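PDB 3BO6: hydrophilic protein, virA protein from Chromobacterium violaceum, which probably acts as a phosphothreonine lyase effector, eliminating the phosphate group from phosphothreonine in proteins of the host cell. Local coordinates for residues V189-E194 and P213-M218; D36-S41 and L103-D108; E10-N15 and S145-S150. All blocks are in the same frame, centred on the assembly; numbering follows the deposited sequence.

How the interactions relate
From the N terminus, residues 10-15, at the end of helix 7-14, wait some 130 residues for their partner, 145-150, in interaction 3. Within that span interaction 2 opens at 36-41 and closes at 103-108, joining the lead-in to helix 40-44 with the end of helix 93-104. Interaction 1 follows both, setting edge strand 189-193 against the C-terminal helix 213-219. Interactions 1 and 3 lie on the same side of the chain's centre and touch, Leu-12 packing on Pro-213, Phe-214 and Leu-217, and Tyr-147 on Phe-214. Interaction 2 stands apart on the far side, its centre about 24 Å from that of interaction 1.

Interaction 1: residues V189-E194 and P213-M218; sequences VSYRNE and PFYRLM. With SO4 (sulfate ion), chain C.
Strand 189-193 and helix 213-219 come closest at Tyr-191 and Tyr-215, whose CA atoms are 7.3 Å apart. The Tyr-191 ring leans out from the strand to meet two consecutive aromatic residues of the helix, making a small buried cluster. Its CG lies anti to the backbone N (chi1 167°), which carries the ring towards the helix. The backbone CA of Tyr-215 sits over one face of that ring, while Tyr-215 CD1 approaches Tyr-191 CD2 at 3.5 Å. On the Phe-214 side, CD2 comes to 3.4 Å from Tyr-191 CE1. Neither pair is a true face stack: each helix ring is tilted 28° from the Tyr-191 plane and slid so far along that overlap is slight, with centroids 5.7 Å apart for Phe-214 and 5.5 Å for Tyr-215. The phenol end is satisfied: Tyr-191 OH hydrogen-bonds Asp-82 OD1, which also receives Asn-193 ND2.

The next residue points the other way. Arg-192 reaches a sulfate ion, probably from the crystallisation liquor, with NE to O1 and NH2 to O2, both 2.9 Å and nearly straight at 166°, so the ion lies at the edge of the guanidinium. His-85, Arg-127, Lys-83 and Arg-199 also hydrogen-bond the sulfate, consistent with a site for the substrate's phosphate. Strand 189-193 is an edge of the antiparallel sheet, paired with strand 82-86; the C-terminal helix lies against it, backed by helices 7-14 and 16-24.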
ATOM      1  N   VAL A 189       7.975   4.396   1.472  1.00  5.06           N
ATOM      2  CA  VAL A 189       6.522   4.402   1.501  1.00  4.86           C
ATOM      3  C   VAL A 189       5.958   5.809   1.687  1.00  4.91           C
ATOM      4  O   VAL A 189       6.531   6.645   2.409  1.00  5.87           O
ATOM      5  CB  VAL A 189       6.008   3.472   2.621  1.00  5.55           C
ATOM      6  CG1 VAL A 189       4.493   3.560   2.751  1.00  5.92           C
ATOM      7  CG2 VAL A 189       6.448   2.023   2.358  1.00  6.50           C
ATOM      8  N   SER A 190       4.839   6.068   1.015  1.00  3.79           N
ATOM      9  CA  SER A 190       4.077   7.302   1.238  1.00  4.35           C
ATOM     10  C   SER A 190       2.589   7.021   1.168  1.00  3.91           C
ATOM     11  O   SER A 190       2.177   5.926   0.756  1.00  3.88           O
ATOM     12  CB  SER A 190       4.499   8.420   0.275  1.00  4.37           C
ATOM     13  OG  SER A 190       4.291   8.031  -1.074  1.00  4.15           O
ATOM     14  N   TYR A 191       1.783   7.992   1.578  1.00  4.32           N
ATOM     15  CA  TYR A 191       0.344   7.796   1.760  1.00  3.94           C
ATOM     16  C   TYR A 191      -0.513   8.902   1.160  1.00  3.67           C
ATOM     17  O   TYR A 191      -0.129  10.072   1.164  1.00  4.39           O
ATOM     18  CB  TYR A 191       0.067   7.786   3.263  1.00  5.78           C
ATOM     19  CG  TYR A 191      -1.407   7.906   3.640  1.00  4.45           C
ATOM     20  CD1 TYR A 191      -2.238   6.787   3.626  1.00  4.55           C
ATOM     21  CD2 TYR A 191      -1.958   9.140   3.999  1.00  4.85           C
ATOM     22  CE1 TYR A 191      -3.581   6.890   3.995  1.00  4.38           C
ATOM     23  CE2 TYR A 191      -3.302   9.247   4.347  1.00  4.43           C
ATOM     24  CZ  TYR A 191      -4.093   8.126   4.351  1.00  4.61           C
ATOM     25  OH  TYR A 191      -5.430   8.238   4.715  1.00  6.38           O
ATOM     26  N   ARG A 192      -1.688   8.528   0.672  1.00  4.66           N
ATOM     27  CA  ARG A 192      -2.765   9.509   0.515  1.00  4.05           C
ATOM     28  C   ARG A 192      -4.112   8.840   0.682  1.00  4.85           C
ATOM     29  O   ARG A 192      -4.224   7.604   0.663  1.00  5.01           O
ATOM     30  CB  ARG A 192      -2.698  10.302  -0.803  1.00  4.37           C
ATOM     31  CG  ARG A 192      -3.175   9.544  -2.024  1.00  5.29           C
ATOM     32  CD  ARG A 192      -3.037  10.383  -3.318  1.00  4.74           C
ATOM     33  NE  ARG A 192      -3.815   9.814  -4.429  1.00  5.31           N
ATOM     34  CZ  ARG A 192      -5.082  10.124  -4.671  1.00  4.99           C
ATOM     35  NH1 ARG A 192      -5.711  11.012  -3.893  1.00  6.55           N
ATOM     36  NH2 ARG A 192      -5.717   9.553  -5.692  1.00  6.11           N
ATOM     37  N   ASN A 193      -5.140   9.659   0.893  1.00  4.06           N
ATOM     38  CA  ASN A 193      -6.510   9.164   0.902  1.00  5.05           C
ATOM     39  C   ASN A 193      -7.294   9.632  -0.318  1.00  6.40           C
ATOM     40  O   ASN A 193      -7.408  10.828  -0.563  1.00  7.89           O
ATOM     41  CB  ASN A 193      -7.239   9.582   2.182  1.00  4.72           C
ATOM     42  CG  ASN A 193      -8.651   9.040   2.221  1.00  7.09           C
ATOM     43  OD1 ASN A 193      -9.532   9.565   1.532  1.00  8.55           O
ATOM     44  ND2 ASN A 193      -8.865   7.958   2.955  1.00  6.53           N
ATOM     45  N   GLU A 194      -7.853   8.688  -1.069  1.00  6.26           N
ATOM     46  CA  GLU A 194      -8.528   8.996  -2.341  1.00  8.14           C
ATOM     47  C   GLU A 194      -9.750   9.882  -2.202  1.00  7.57           C
ATOM     48  O   GLU A 194     -10.086  10.613  -3.130  1.00  9.77           O
ATOM     49  CB  GLU A 194      -9.019   7.711  -3.012  1.00 13.85           C
ATOM     50  CG  GLU A 194      -7.956   6.843  -3.547  1.00 14.11           C
ATOM     51  CD  GLU A 194      -8.497   5.815  -4.526  1.00 11.30           C
ATOM     52  OE1 GLU A 194      -7.729   4.916  -4.888  1.00 12.38           O
ATOM     53  OE2 GLU A 194      -9.685   5.900  -4.905  1.00 15.60           O
ATOM     54  N   PRO A 213      -6.914  10.642  10.179  1.00  6.15           N
ATOM     55  CA  PRO A 213      -6.764   9.730  11.318  1.00  5.48           C
ATOM     56  C   PRO A 213      -6.016   8.439  10.937  1.00  4.41           C
ATOM     57  O   PRO A 213      -5.136   8.019  11.679  1.00  5.05           O
ATOM     58  CB  PRO A 213      -8.222   9.477  11.731  1.00  7.54           C
ATOM     59  CG  PRO A 213      -8.900  10.799  11.433  1.00  7.81           C
ATOM     60  CD  PRO A 213      -8.262  11.241  10.111  1.00  7.09           C
ATOM     61  N   PHE A 214      -6.317   7.854   9.782  1.00  4.51           N
ATOM     62  CA  PHE A 214      -5.618   6.638   9.392  1.00  4.70           C
ATOM     63  C   PHE A 214      -4.115   6.869   9.289  1.00  2.98           C
ATOM     64  O   PHE A 214      -3.319   6.044   9.765  1.00  4.32           O
ATOM     65  CB  PHE A 214      -6.175   6.067   8.069  1.00  3.11           C
ATOM     66  CG  PHE A 214      -5.412   4.847   7.570  1.00  3.94           C
ATOM     67  CD1 PHE A 214      -5.767   3.579   7.997  1.00  5.23           C
ATOM     68  CD2 PHE A 214      -4.324   4.984   6.723  1.00  3.48           C
ATOM     69  CE1 PHE A 214      -5.063   2.462   7.561  1.00  5.62           C
ATOM     70  CE2 PHE A 214      -3.622   3.875   6.289  1.00  4.20           C
ATOM     71  CZ  PHE A 214      -3.994   2.616   6.718  1.00  5.80           C
ATOM     72  N   TYR A 215      -3.721   7.973   8.672  1.00  4.38           N
ATOM     73  CA  TYR A 215      -2.307   8.294   8.535  1.00  5.07           C
ATOM     74  C   TYR A 215      -1.652   8.472   9.901  1.00  4.97           C
ATOM     75  O   TYR A 215      -0.559   7.966  10.149  1.00  5.35           O
ATOM     76  CB  TYR A 215      -2.117   9.568   7.711  1.00  6.99           C
ATOM     77  CG  TYR A 215      -0.664   9.985   7.613  1.00  4.54           C
ATOM     78  CD1 TYR A 215       0.214   9.286   6.803  1.00  5.70           C
ATOM     79  CD2 TYR A 215      -0.166  11.067   8.337  1.00  4.93           C
ATOM     80  CE1 TYR A 215       1.544   9.652   6.697  1.00  4.92           C
ATOM     81  CE2 TYR A 215       1.177  11.432   8.242  1.00  5.13           C
ATOM     82  CZ  TYR A 215       2.019  10.724   7.401  1.00  6.32           C
ATOM     83  OH  TYR A 215       3.348  11.063   7.289  1.00 11.11           O
ATOM     84  N   ARG A 216      -2.322   9.180  10.799  1.00  4.39           N
ATOM     85  CA  ARG A 216      -1.772   9.395  12.132  1.00  5.37           C
ATOM     86  C   ARG A 216      -1.576   8.068  12.867  1.00  6.65           C
ATOM     87  O   ARG A 216      -0.579   7.868  13.567  1.00  6.55           O
ATOM     88  CB  ARG A 216      -2.674  10.339  12.927  1.00  5.30           C
ATOM     89  CG  ARG A 216      -2.772  11.730  12.290  1.00  6.45           C
ATOM     90  CD  ARG A 216      -3.612  12.689  13.130  1.00  5.73           C
ATOM     91  NE  ARG A 216      -2.959  12.971  14.406  1.00  6.80           N
ATOM     92  CZ  ARG A 216      -3.523  13.672  15.382  1.00  6.74           C
ATOM     93  NH1 ARG A 216      -4.762  14.122  15.224  1.00  8.15           N
ATOM     94  NH2 ARG A 216      -2.861  13.878  16.520  1.00 10.02           N
ATOM     95  N   LEU A 217      -2.508   7.139  12.669  1.00  3.83           N
ATOM     96  CA  LEU A 217      -2.385   5.806  13.272  1.00  6.08           C
ATOM     97  C   LEU A 217      -1.207   5.019  12.682  1.00  5.47           C
ATOM     98  O   LEU A 217      -0.615   4.184  13.359  1.00  5.25           O
ATOM     99  CB  LEU A 217      -3.701   5.053  13.103  1.00  6.13           C
ATOM    100  CG  LEU A 217      -4.857   5.648  13.940  1.00  5.23           C
ATOM    101  CD1 LEU A 217      -6.220   5.125  13.471  1.00  9.00           C
ATOM    102  CD2 LEU A 217      -4.667   5.364  15.426  1.00  9.98           C
ATOM    103  N   MET A 218      -0.856   5.302  11.429  1.00  3.74           N
ATOM    104  CA  MET A 218       0.260   4.622  10.770  1.00  3.99           C
ATOM    105  C   MET A 218       1.597   5.263  11.108  1.00  6.05           C
ATOM    106  O   MET A 218       2.632   4.574  11.116  1.00  6.81           O
ATOM    107  CB  MET A 218       0.084   4.681   9.249  1.00  5.89           C
ATOM    108  CG  MET A 218      -1.090   3.860   8.730  1.00  5.38           C
ATOM    109  SD  MET A 218      -1.008   2.093   9.079  1.00  5.08           S
ATOM    110  CE  MET A 218      -2.297   2.011  10.316  1.00  9.33           C
TER
HETATM  111  S   SO4 C   1      -2.918   7.327  -7.168  1.00  5.93           S
HETATM  112  O1  SO4 C   1      -2.244   8.278  -6.261  1.00  6.69           O
HETATM  113  O2  SO4 C   1      -4.360   7.402  -6.985  1.00  5.51           O
HETATM  114  O3  SO4 C   1      -2.589   7.671  -8.539  1.00  7.59           O
HETATM  115  O4  SO4 C   1      -2.484   5.961  -6.865  1.00  6.28           O

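Interaction 2: residues D36-S41 and L103-D108; sequences DAPDYS and LLFSVD
Phe-105 lies with one face beneath the ring of Pro-38. Pro-38 CD stands 3.7 Å above the aromatic plane, displaced towards the rim on the CZ and CE1 side, and the line from it to the ring centroid runs 4.0 Å at 22° off the normal, a CH-pi contact. Pro-38 CG follows more loosely, near Phe-105 CZ. Ala-37, one residue earlier, works nearer the root of the same ring: its methyl CB approaches Phe-105 CD1 obliquely at 3.7 Å. With CG beside its own backbone N and anti to the carbonyl carbon (chi1 -70°), the Phe-105 ring swings towards the 36-41 chain, so that Ala-37 and Pro-38 share its length between them.

Phe-105 is the residue at which the chain leaves helix 93-104, and the exit is tightly turned: Ser-106 N still bonds back to Leu-103 O, then Ser-106 OG accepts from Asp-108 N at 2.9 Å in an ST turn. Ser-106 OG also hydrogen-bonds Arg-32 O, and Asp-108 OD2 forms a salt bridge with Arg-32. Across the contact, Asp-39 is the N-cap of helix 40-44, its OD1 taking Gly-42 N. Leu-57 of strand 55-59 touches both Pro-38 and Phe-105, and the Phe-105 ring meets that of Trp-114 edge-to-face.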
ATOM      1  N   ASP A  36       8.110 -19.108  -3.875  1.00 33.45           N
ATOM      2  CA  ASP A  36       7.503 -19.558  -5.131  1.00 35.82           C
ATOM      3  C   ASP A  36       6.579 -18.521  -5.769  1.00 29.60           C
ATOM      4  O   ASP A  36       5.718 -18.856  -6.585  1.00 36.77           O
ATOM      5  CB  ASP A  36       6.739 -20.873  -4.930  1.00 40.86           C
ATOM      6  CG  ASP A  36       6.131 -21.395  -6.217  1.00 51.99           C
ATOM      7  OD1 ASP A  36       6.832 -21.384  -7.250  1.00 56.92           O
ATOM      8  OD2 ASP A  36       4.952 -21.807  -6.197  1.00 54.21           O
ATOM      9  N   ALA A  37       6.761 -17.263  -5.401  1.00 16.32           N
ATOM     10  CA  ALA A  37       5.981 -16.177  -5.979  1.00 13.57           C
ATOM     11  C   ALA A  37       6.486 -15.906  -7.395  1.00 12.86           C
ATOM     12  O   ALA A  37       7.593 -16.325  -7.739  1.00 12.26           O
ATOM     13  CB  ALA A  37       6.111 -14.929  -5.110  1.00 14.85           C
ATOM     14  N   PRO A  38       5.687 -15.212  -8.223  1.00 11.98           N
ATOM     15  CA  PRO A  38       6.182 -14.841  -9.550  1.00 10.00           C
ATOM     16  C   PRO A  38       7.363 -13.886  -9.420  1.00  8.84           C
ATOM     17  O   PRO A  38       7.512 -13.236  -8.368  1.00 10.01           O
ATOM     18  CB  PRO A  38       4.989 -14.088 -10.176  1.00 13.96           C
ATOM     19  CG  PRO A  38       3.813 -14.470  -9.371  1.00 17.62           C
ATOM     20  CD  PRO A  38       4.311 -14.741  -7.993  1.00 11.84           C
ATOM     21  N   ASP A  39       8.203 -13.791 -10.446  1.00 10.61           N
ATOM     22  CA  ASP A  39       9.110 -12.652 -10.490  1.00 10.11           C
ATOM     23  C   ASP A  39       8.471 -11.526 -11.301  1.00  9.79           C
ATOM     24  O   ASP A  39       7.347 -11.665 -11.792  1.00  8.56           O
ATOM     25  CB  ASP A  39      10.529 -13.026 -10.965  1.00 11.55           C
ATOM     26  CG  ASP A  39      10.586 -13.461 -12.418  1.00 11.88           C
ATOM     27  OD1 ASP A  39       9.564 -13.395 -13.123  1.00 12.28           O
ATOM     28  OD2 ASP A  39      11.686 -13.880 -12.836  1.00 16.45           O
ATOM     29  N   TYR A  40       9.174 -10.406 -11.422  1.00  8.94           N
ATOM     30  CA  TYR A  40       8.579  -9.225 -12.032  1.00  6.35           C
ATOM     31  C   TYR A  40       8.178  -9.493 -13.488  1.00  8.15           C
ATOM     32  O   TYR A  40       7.039  -9.216 -13.897  1.00  6.92           O
ATOM     33  CB  TYR A  40       9.551  -8.050 -11.957  1.00  8.02           C
ATOM     34  CG  TYR A  40       9.000  -6.782 -12.570  1.00  8.33           C
ATOM     35  CD1 TYR A  40       8.034  -6.040 -11.924  1.00  7.75           C
ATOM     36  CD2 TYR A  40       9.453  -6.338 -13.801  1.00  9.20           C
ATOM     37  CE1 TYR A  40       7.540  -4.868 -12.481  1.00  7.29           C
ATOM     38  CE2 TYR A  40       8.965  -5.173 -14.369  1.00  8.47           C
ATOM     39  CZ  TYR A  40       8.009  -4.449 -13.708  1.00  6.55           C
ATOM     40  OH  TYR A  40       7.502  -3.296 -14.280  1.00  8.01           O
ATOM     41  N   SER A  41       9.126 -10.014 -14.268  1.00  8.94           N
ATOM     42  CA  SER A  41       8.883 -10.273 -15.682  0.50  9.17           C
ATOM     43  C   SER A  41       7.771 -11.312 -15.878  1.00  7.70           C
ATOM     44  O   SER A  41       6.979 -11.204 -16.804  1.00 10.59           O
ATOM     45  CB  SER A  41      10.171 -10.721 -16.371  0.50 11.84           C
ATOM     46  OG  SER A  41       9.955 -10.897 -17.759  0.50 12.58           O
ATOM     47  N   LEU A 103       6.574 -10.673   0.968  1.00  3.75           N
ATOM     48  CA  LEU A 103       5.581  -9.960   1.768  1.00  5.93           C
ATOM     49  C   LEU A 103       4.277  -9.727   0.998  1.00  3.82           C
ATOM     50  O   LEU A 103       3.193  -9.925   1.530  1.00  5.89           O
ATOM     51  CB  LEU A 103       6.149  -8.616   2.254  1.00  5.55           C
ATOM     52  CG  LEU A 103       7.075  -8.722   3.477  1.00  6.64           C
ATOM     53  CD1 LEU A 103       7.956  -7.479   3.630  1.00  8.33           C
ATOM     54  CD2 LEU A 103       6.266  -8.988   4.733  1.00  7.93           C
ATOM     55  N   LEU A 104       4.377  -9.310  -0.259  1.00  5.12           N
ATOM     56  CA  LEU A 104       3.165  -8.936  -0.989  1.00  6.19           C
ATOM     57  C   LEU A 104       2.266 -10.130  -1.305  1.00  6.00           C
ATOM     58  O   LEU A 104       1.059  -9.968  -1.510  1.00  6.10           O
ATOM     59  CB  LEU A 104       3.523  -8.187  -2.276  1.00  7.46           C
ATOM     60  CG  LEU A 104       4.113  -6.788  -2.081  1.00  7.04           C
ATOM     61  CD1 LEU A 104       4.631  -6.226  -3.408  1.00  9.78           C
ATOM     62  CD2 LEU A 104       3.056  -5.860  -1.488  1.00  9.53           C
ATOM     63  N   PHE A 105       2.853 -11.327  -1.381  1.00  4.98           N
ATOM     64  CA  PHE A 105       2.083 -12.555  -1.595  1.00  6.56           C
ATOM     65  C   PHE A 105       1.898 -13.357  -0.313  1.00  6.23           C
ATOM     66  O   PHE A 105       1.422 -14.484  -0.348  1.00  8.80           O
ATOM     67  CB  PHE A 105       2.732 -13.427  -2.680  1.00  7.25           C
ATOM     68  CG  PHE A 105       2.620 -12.860  -4.063  1.00  6.41           C
ATOM     69  CD1 PHE A 105       3.673 -12.154  -4.618  1.00  5.47           C
ATOM     70  CD2 PHE A 105       1.468 -13.057  -4.816  1.00  9.45           C
ATOM     71  CE1 PHE A 105       3.575 -11.605  -5.904  1.00  6.70           C
ATOM     72  CE2 PHE A 105       1.357 -12.512  -6.101  1.00 10.47           C
ATOM     73  CZ  PHE A 105       2.412 -11.803  -6.646  1.00  8.01           C
ATOM     74  N   SER A 106       2.274 -12.788   0.825  1.00  5.49           N
ATOM     75  CA  SER A 106       2.216 -13.534   2.084  1.00  9.47           C
ATOM     76  C   SER A 106       0.794 -13.884   2.510  1.00  6.67           C
ATOM     77  O   SER A 106      -0.112 -13.044   2.419  1.00  8.26           O
ATOM     78  CB  SER A 106       2.880 -12.717   3.199  1.00  7.41           C
ATOM     79  OG  SER A 106       2.706 -13.327   4.482  1.00  6.77           O
ATOM     80  N   VAL A 107       0.609 -15.098   3.036  1.00  8.65           N
ATOM     81  CA  VAL A 107      -0.668 -15.501   3.624  0.50  9.63           C
ATOM     82  C   VAL A 107      -1.048 -14.571   4.790  1.00  9.45           C
ATOM     83  O   VAL A 107      -2.227 -14.459   5.176  1.00 10.06           O
ATOM     84  CB  VAL A 107      -0.602 -16.960   4.131  0.50 11.95           C
ATOM     85  CG1 VAL A 107       0.487 -17.111   5.188  0.50 12.68           C
ATOM     86  CG2 VAL A 107      -1.946 -17.400   4.681  0.50 13.10           C
ATOM     87  N   ASP A 108      -0.045 -13.907   5.359  1.00  6.65           N
ATOM     88  CA  ASP A 108      -0.240 -13.038   6.509  1.00  6.17           C
ATOM     89  C   ASP A 108      -0.346 -11.555   6.154  1.00  7.05           C
ATOM     90  O   ASP A 108      -0.523 -10.719   7.034  1.00  7.73           O
ATOM     91  CB  ASP A 108       0.899 -13.241   7.526  1.00  9.03           C
ATOM     92  CG  ASP A 108       0.972 -14.662   8.062  1.00 10.71           C
ATOM     93  OD1 ASP A 108      -0.088 -15.261   8.359  1.00 11.70           O
ATOM     94  OD2 ASP A 108       2.099 -15.181   8.175  1.00 10.37           O
TER

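Interaction 3: residues E10-N15 and S145-S150; sequences EDLKTN and SQYSAS
Asp-11, on the N-terminal helix 7-14, faces Gln-146 in the extended chain that leads into helix 149-168, a helix N-capped by Ser-148 through its OG to Ser-151 N. Asp-11 stacks its carboxylate on the Gln-146 amide and reaches the backbone of Tyr-147 through water.

The side chain can be followed outward. Asp-11 CB meets the CG and NE2 of Gln-146 at the edge of van der Waals contact. CG lies anti to the backbone N (chi1 172°), which brings the carboxylate over the Gln-146 amide; Asp-11 CG is 3.6 Å from Gln-146 CD, with the planes only 8° apart. OD1 continues that stack, 3.5 Å from Gln-146 NE2, yet this is an approach of flat groups one above the other and not a hydrogen bond. The same OD1 takes a weak bond from Asn-15 ND2. OD2, the other branch, packs on Gln-146 CB at 3.6 Å and turns to the waters. Water 1 donates to Asp-11 OD2 at 2.8 Å and accepts from Tyr-147 N at 2.9 Å, linking helix and chain. Water 2 lies within bonding distance of Asp-11 OD2 and Tyr-147 O, both acceptors, and which of them it serves is not settled.

Beside this polar layer comes an apolar one: Leu-12 crosses Tyr-147 obliquely, both methyls close to ring atom CD2, Leu-12 CD2 at 4.0 Å from Tyr-147 CD2, while the phenol OH goes to Asp-82. Leu-12 also faces the C-terminal helix 213-219. Where helix 7-14 ends, Asp-11 O is gripped from opposite faces of its plane, by Asn-15 N at 3.0 Å and by Asn-15 ND2 at 3.2 Å.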
ATOM      1  N   GLU A  10     -15.092   8.493  10.270  1.00  6.81           N
ATOM      2  CA  GLU A  10     -15.783   8.974  11.468  1.00  9.63           C
ATOM      3  C   GLU A  10     -15.581   8.044  12.669  1.00  9.55           C
ATOM      4  O   GLU A  10     -15.447   8.497  13.812  1.00  9.85           O
ATOM      5  CB  GLU A  10     -17.270   9.193  11.174  1.00 11.73           C
ATOM      6  CG  GLU A  10     -17.534  10.325  10.185  1.00 12.05           C
ATOM      7  CD  GLU A  10     -16.868  11.617  10.613  1.00 11.87           C
ATOM      8  OE1 GLU A  10     -17.222  12.132  11.696  1.00 18.60           O
ATOM      9  OE2 GLU A  10     -16.000  12.122   9.873  1.00 15.96           O
ATOM     10  N   ASP A  11     -15.552   6.737  12.407  1.00  9.51           N
ATOM     11  CA  ASP A  11     -15.280   5.761  13.458  1.00  8.50           C
ATOM     12  C   ASP A  11     -13.849   5.900  13.993  1.00  7.67           C
ATOM     13  O   ASP A  11     -13.614   5.808  15.194  1.00  9.70           O
ATOM     14  CB  ASP A  11     -15.544   4.335  12.959  1.00  8.50           C
ATOM     15  CG  ASP A  11     -15.095   3.295  13.944  1.00 13.45           C
ATOM     16  OD1 ASP A  11     -15.769   3.140  14.980  1.00 15.26           O
ATOM     17  OD2 ASP A  11     -14.059   2.642  13.699  1.00 12.36           O
ATOM     18  N   LEU A  12     -12.886   6.138  13.101  1.00  6.70           N
ATOM     19  CA  LEU A  12     -11.514   6.385  13.544  1.00  8.01           C
ATOM     20  C   LEU A  12     -11.421   7.615  14.452  1.00  9.20           C
ATOM     21  O   LEU A  12     -10.652   7.617  15.402  1.00 10.72           O
ATOM     22  CB  LEU A  12     -10.557   6.554  12.360  1.00  7.29           C
ATOM     23  CG  LEU A  12     -10.253   5.329  11.510  1.00  7.16           C
ATOM     24  CD1 LEU A  12      -9.263   5.741  10.411  1.00  7.78           C
ATOM     25  CD2 LEU A  12      -9.698   4.173  12.361  1.00  7.16           C
ATOM     26  N   LYS A  13     -12.175   8.667  14.133  1.00  8.43           N
ATOM     27  CA  LYS A  13     -12.181   9.875  14.967  1.00  9.89           C
ATOM     28  C   LYS A  13     -12.768   9.587  16.342  1.00 14.12           C
ATOM     29  O   LYS A  13     -12.181   9.933  17.372  1.00 12.74           O
ATOM     30  CB  LYS A  13     -12.964  11.002  14.289  1.00 11.11           C
ATOM     31  CG  LYS A  13     -12.239  11.654  13.124  1.00 11.40           C
ATOM     32  CD  LYS A  13     -13.172  12.655  12.438  1.00 18.82           C
ATOM     33  CE  LYS A  13     -12.683  13.061  11.068  1.00 22.57           C
ATOM     34  NZ  LYS A  13     -13.694  13.963  10.423  1.00 24.81           N
ATOM     35  N   THR A  14     -13.921   8.931  16.357  1.00  9.58           N
ATOM     36  CA  THR A  14     -14.600   8.633  17.609  1.00 12.25           C
ATOM     37  C   THR A  14     -13.715   7.796  18.517  1.00 10.62           C
ATOM     38  O   THR A  14     -13.701   7.976  19.734  1.00 14.05           O
ATOM     39  CB  THR A  14     -15.910   7.872  17.345  1.00 13.41           C
ATOM     40  OG1 THR A  14     -16.786   8.693  16.570  1.00 15.83           O
ATOM     41  CG2 THR A  14     -16.594   7.491  18.657  1.00 16.10           C
ATOM     42  N   ASN A  15     -12.960   6.881  17.922  1.00 10.66           N
ATOM     43  CA  ASN A  15     -12.220   5.898  18.702  1.00  9.04           C
ATOM     44  C   ASN A  15     -10.710   6.084  18.665  1.00  8.78           C
ATOM     45  O   ASN A  15      -9.965   5.195  19.070  1.00 11.17           O
ATOM     46  CB  ASN A  15     -12.610   4.483  18.261  1.00 10.17           C
ATOM     47  CG  ASN A  15     -14.063   4.174  18.574  1.00 15.18           C
ATOM     48  OD1 ASN A  15     -14.436   4.057  19.736  1.00 18.30           O
ATOM     49  ND2 ASN A  15     -14.892   4.058  17.541  1.00 18.96           N
ATOM     50  N   SER A 145     -17.069  -2.019   7.767  1.00  7.78           N
ATOM     51  CA  SER A 145     -16.121  -1.076   7.185  1.00  8.43           C
ATOM     52  C   SER A 145     -15.407  -0.247   8.248  1.00  7.26           C
ATOM     53  O   SER A 145     -14.933   0.853   7.980  1.00 11.19           O
ATOM     54  CB  SER A 145     -16.767  -0.182   6.110  1.00  9.15           C
ATOM     55  OG  SER A 145     -17.179  -0.926   4.970  1.00  9.52           O
ATOM     56  N   GLN A 146     -15.307  -0.791   9.453  1.00  7.38           N
ATOM     57  CA  GLN A 146     -14.509  -0.151  10.481  1.00  7.37           C
ATOM     58  C   GLN A 146     -13.166  -0.868  10.593  1.00  8.48           C
ATOM     59  O   GLN A 146     -13.096  -2.096  10.461  1.00 10.82           O
ATOM     60  CB  GLN A 146     -15.230  -0.173  11.823  1.00  9.04           C
ATOM     61  CG  GLN A 146     -16.542   0.596  11.765  1.00  9.22           C
ATOM     62  CD  GLN A 146     -17.269   0.596  13.079  1.00 13.90           C
ATOM     63  OE1 GLN A 146     -16.938  -0.167  13.980  1.00 14.30           O
ATOM     64  NE2 GLN A 146     -18.280   1.456  13.199  1.00 17.03           N
ATOM     65  N   TYR A 147     -12.109  -0.104  10.845  1.00  6.41           N
ATOM     66  CA  TYR A 147     -10.802  -0.687  11.130  1.00  5.55           C
ATOM     67  C   TYR A 147     -10.733  -1.175  12.578  1.00  7.41           C
ATOM     68  O   TYR A 147     -11.045  -0.435  13.503  1.00  9.62           O
ATOM     69  CB  TYR A 147      -9.707   0.374  10.959  1.00  6.34           C
ATOM     70  CG  TYR A 147      -9.381   0.783   9.542  1.00  5.66           C
ATOM     71  CD1 TYR A 147      -8.633  -0.039   8.715  1.00  8.46           C
ATOM     72  CD2 TYR A 147      -9.772   2.022   9.042  1.00  6.85           C
ATOM     73  CE1 TYR A 147      -8.315   0.342   7.422  1.00  9.82           C
ATOM     74  CE2 TYR A 147      -9.465   2.404   7.750  1.00  8.11           C
ATOM     75  CZ  TYR A 147      -8.731   1.562   6.948  1.00  7.57           C
ATOM     76  OH  TYR A 147      -8.431   2.003   5.668  1.00  9.80           O
ATOM     77  N   SER A 148     -10.275  -2.405  12.786  1.00  7.34           N
ATOM     78  CA  SER A 148      -9.976  -2.855  14.142  1.00  6.55           C
ATOM     79  C   SER A 148      -8.560  -2.439  14.550  1.00  6.13           C
ATOM     80  O   SER A 148      -7.704  -2.220  13.689  1.00  6.64           O
ATOM     81  CB  SER A 148     -10.111  -4.382  14.245  1.00  9.72           C
ATOM     82  OG  SER A 148      -9.069  -5.043  13.545  1.00  8.93           O
ATOM     83  N   ALA A 149      -8.304  -2.343  15.855  1.00  5.86           N
ATOM     84  CA  ALA A 149      -6.950  -2.049  16.328  1.00  5.75           C
ATOM     85  C   ALA A 149      -5.937  -3.082  15.840  1.00  7.87           C
ATOM     86  O   ALA A 149      -4.827  -2.725  15.430  1.00  6.89           O
ATOM     87  CB  ALA A 149      -6.912  -1.934  17.837  1.00  9.01           C
ATOM     88  N   SER A 150      -6.318  -4.355  15.851  1.00  7.61           N
ATOM     89  CA  SER A 150      -5.434  -5.422  15.385  0.50  8.04           C
ATOM     90  C   SER A 150      -5.044  -5.219  13.923  1.00  6.23           C
ATOM     91  O   SER A 150      -3.881  -5.352  13.546  1.00  6.80           O
ATOM     92  CB  SER A 150      -6.098  -6.795  15.555  0.50 12.70           C
ATOM     93  OG  SER A 150      -6.107  -7.199  16.913  0.50 14.25           O
TER
HETATM   94  O   HOH W   1     -12.788   2.697  11.256  1.00  7.74           O
HETATM   95  O   HOH W   2     -12.661   0.908  15.208  1.00 14.20           O